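Local coordinates for sigma regulatory family protein-PP2C phosphatase (Chlamydia trachomatis serovar L2, PDB 6MAB), which probably acts as a membrane-anchored PP2C-type phosphatase, through whose periplasmic sensor domain it may respond to TCA cycle intermediates, at residues A[158-163]-A[181-186]. Residues are numbered along the deposited sequence; the frame is centred on the assembly and turned at random. Where two conformers were deposited one is given.
Sequences GLLAAK and QATDSS
L160 and T183 meet where the C-terminal part of helix 153-160 lies beside the end of strand 179-182, an outermost strand of the antiparallel sheet that also carries strands 169-174 and 254-261. The helix follows strand 142-151 of the chain's other antiparallel sheet, so the contact sits at the crossing from one PAS-like sheet to the next, consistent with a double Cache (dCACHE) fold for this periplasmic sensor domain. In L160 the bond from CA out to CB is directed at segment 181-186, and CB comes within 3.8 Å of OG1 of T183. One atom further on, CG lies 3.9 Å from N of T183. The tip then runs back along the strand: CD2 rests on the backbone of A182, 3.6 Å from its C, and also touches CG of Q181 at 3.8 Å. Q181 reaches this methyl because its CG is anti to the backbone N (chi1 -169°). A single hydrogen bond ties the two segments together: OG1 of T183 donates to O of L160 over 2.7 Å; the hydroxyl lies in the plane of the carbonyl and uses one of its oxygen lone pairs, the C=O...O angle being 131°. That hydroxyl is gripped twice, since N of T170 on strand 169-174 donates to it as well. Beyond the bond, the last touch is methyl against methyl, CB of A162 4.1 Å from CG2 of T183.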
loop_
_atom_site.group_PDB
_atom_site.type_symbol
_atom_site.label_atom_id
_atom_site.label_comp_id
_atom_site.label_asym_id
_atom_site.label_seq_id
_atom_site.Cartn_x
_atom_site.Cartn_y
_atom_site.Cartn_z
ATOM N N GLY A 158 -5.361 4.755 -12.915
ATOM C CA GLY A 158 -4.592 5.541 -13.866
ATOM C C GLY A 158 -3.117 5.176 -13.897
ATOM O O GLY A 158 -2.506 5.139 -14.969
ATOM N N LEU A 159 -2.518 4.939 -12.725
ATOM C CA LEU A 159 -1.092 4.621 -12.677
ATOM C C LEU A 159 -0.782 3.244 -13.248
ATOM O O LEU A 159 0.333 3.013 -13.741
ATOM C CB LEU A 159 -0.580 4.725 -11.253
ATOM C CG LEU A 159 -0.511 6.132 -10.654
ATOM C CD1 LEU A 159 -0.080 6.052 -9.198
ATOM C CD2 LEU A 159 0.459 7.012 -11.422
ATOM N N LEU A 160 -1.739 2.316 -13.203
ATOM C CA LEU A 160 -1.519 0.991 -13.762
ATOM C C LEU A 160 -2.006 0.863 -15.204
ATOM O O LEU A 160 -1.770 -0.169 -15.847
ATOM C CB LEU A 160 -2.207 -0.063 -12.871
ATOM C CG LEU A 160 -1.375 -0.587 -11.699
ATOM C CD1 LEU A 160 -0.806 0.523 -10.896
ATOM C CD2 LEU A 160 -2.250 -1.516 -10.812
ATOM N N ALA A 161 -2.682 1.880 -15.735
ATOM C CA ALA A 161 -3.103 1.837 -17.126
ATOM C C ALA A 161 -1.888 1.790 -18.048
ATOM O O ALA A 161 -0.852 2.404 -17.775
ATOM C CB ALA A 161 -3.967 3.052 -17.452
ATOM N N ALA A 162 -2.025 1.060 -19.156
ATOM C CA ALA A 162 -0.962 0.900 -20.145
ATOM C C ALA A 162 -1.616 0.757 -21.524
ATOM O O ALA A 162 -1.639 -0.307 -22.135
ATOM C CB ALA A 162 -0.072 -0.304 -19.819
ATOM N N LYS A 163 -2.163 1.859 -22.042
ATOM C CA LYS A 163 -2.882 1.819 -23.311
ATOM C C LYS A 163 -2.013 2.183 -24.505
ATOM O O LYS A 163 -2.221 1.641 -25.597
ATOM C CB LYS A 163 -4.081 2.770 -23.269
ATOM N N GLN A 181 -1.693 -5.361 -6.601
ATOM C CA GLN A 181 -2.479 -5.049 -7.779
ATOM C C GLN A 181 -1.526 -4.747 -8.919
ATOM O O GLN A 181 -0.488 -4.100 -8.712
ATOM C CB GLN A 181 -3.413 -3.869 -7.511
ATOM C CG GLN A 181 -4.440 -3.655 -8.571
ATOM C CD GLN A 181 -5.557 -2.780 -8.080
ATOM O OE1 GLN A 181 -5.548 -1.573 -8.298
ATOM N NE2 GLN A 181 -6.535 -3.388 -7.399
ATOM N N ALA A 182 -1.875 -5.210 -10.112
ATOM C CA ALA A 182 -1.042 -4.972 -11.283
ATOM C C ALA A 182 -1.893 -4.692 -12.511
ATOM O O ALA A 182 -3.077 -5.052 -12.580
ATOM C CB ALA A 182 -0.116 -6.177 -11.562
ATOM N N THR A 183 -1.252 -4.082 -13.513
ATOM C CA THR A 183 -1.878 -3.889 -14.816
ATOM C C THR A 183 -2.507 -5.185 -15.297
ATOM O O THR A 183 -3.633 -5.203 -15.798
ATOM C CB THR A 183 -0.834 -3.421 -15.830
ATOM O OG1 THR A 183 -0.183 -2.228 -15.327
ATOM C CG2 THR A 183 -1.485 -3.173 -17.198
ATOM N N ASP A 184 -1.757 -6.265 -15.183
ATOM C CA ASP A 184 -2.245 -7.602 -15.496
ATOM C C ASP A 184 -2.840 -8.178 -14.209
ATOM O O ASP A 184 -2.112 -8.507 -13.270
ATOM C CB ASP A 184 -1.104 -8.452 -16.047
ATOM C CG ASP A 184 -0.639 -7.984 -17.414
ATOM O OD1 ASP A 184 -1.421 -8.096 -18.386
ATOM O OD2 ASP A 184 0.505 -7.491 -17.518
ATOM N N SER A 185 -4.169 -8.269 -14.156
ATOM C CA SER A 185 -4.852 -8.726 -12.952
ATOM C C SER A 185 -4.501 -10.165 -12.593
ATOM O O SER A 185 -4.688 -10.571 -11.440
ATOM C CB SER A 185 -6.365 -8.582 -13.142
ATOM O OG SER A 185 -7.071 -9.337 -12.178
ATOM N N SER A 186 -4.004 -10.952 -13.551
ATOM C CA SER A 186 -3.554 -12.309 -13.227
ATOM C C SER A 186 -2.355 -12.328 -12.283
ATOM O O SER A 186 -2.010 -13.394 -11.750
ATOM C CB SER A 186 -3.208 -13.068 -14.518
ATOM O OG SER A 186 -2.041 -12.530 -15.132
#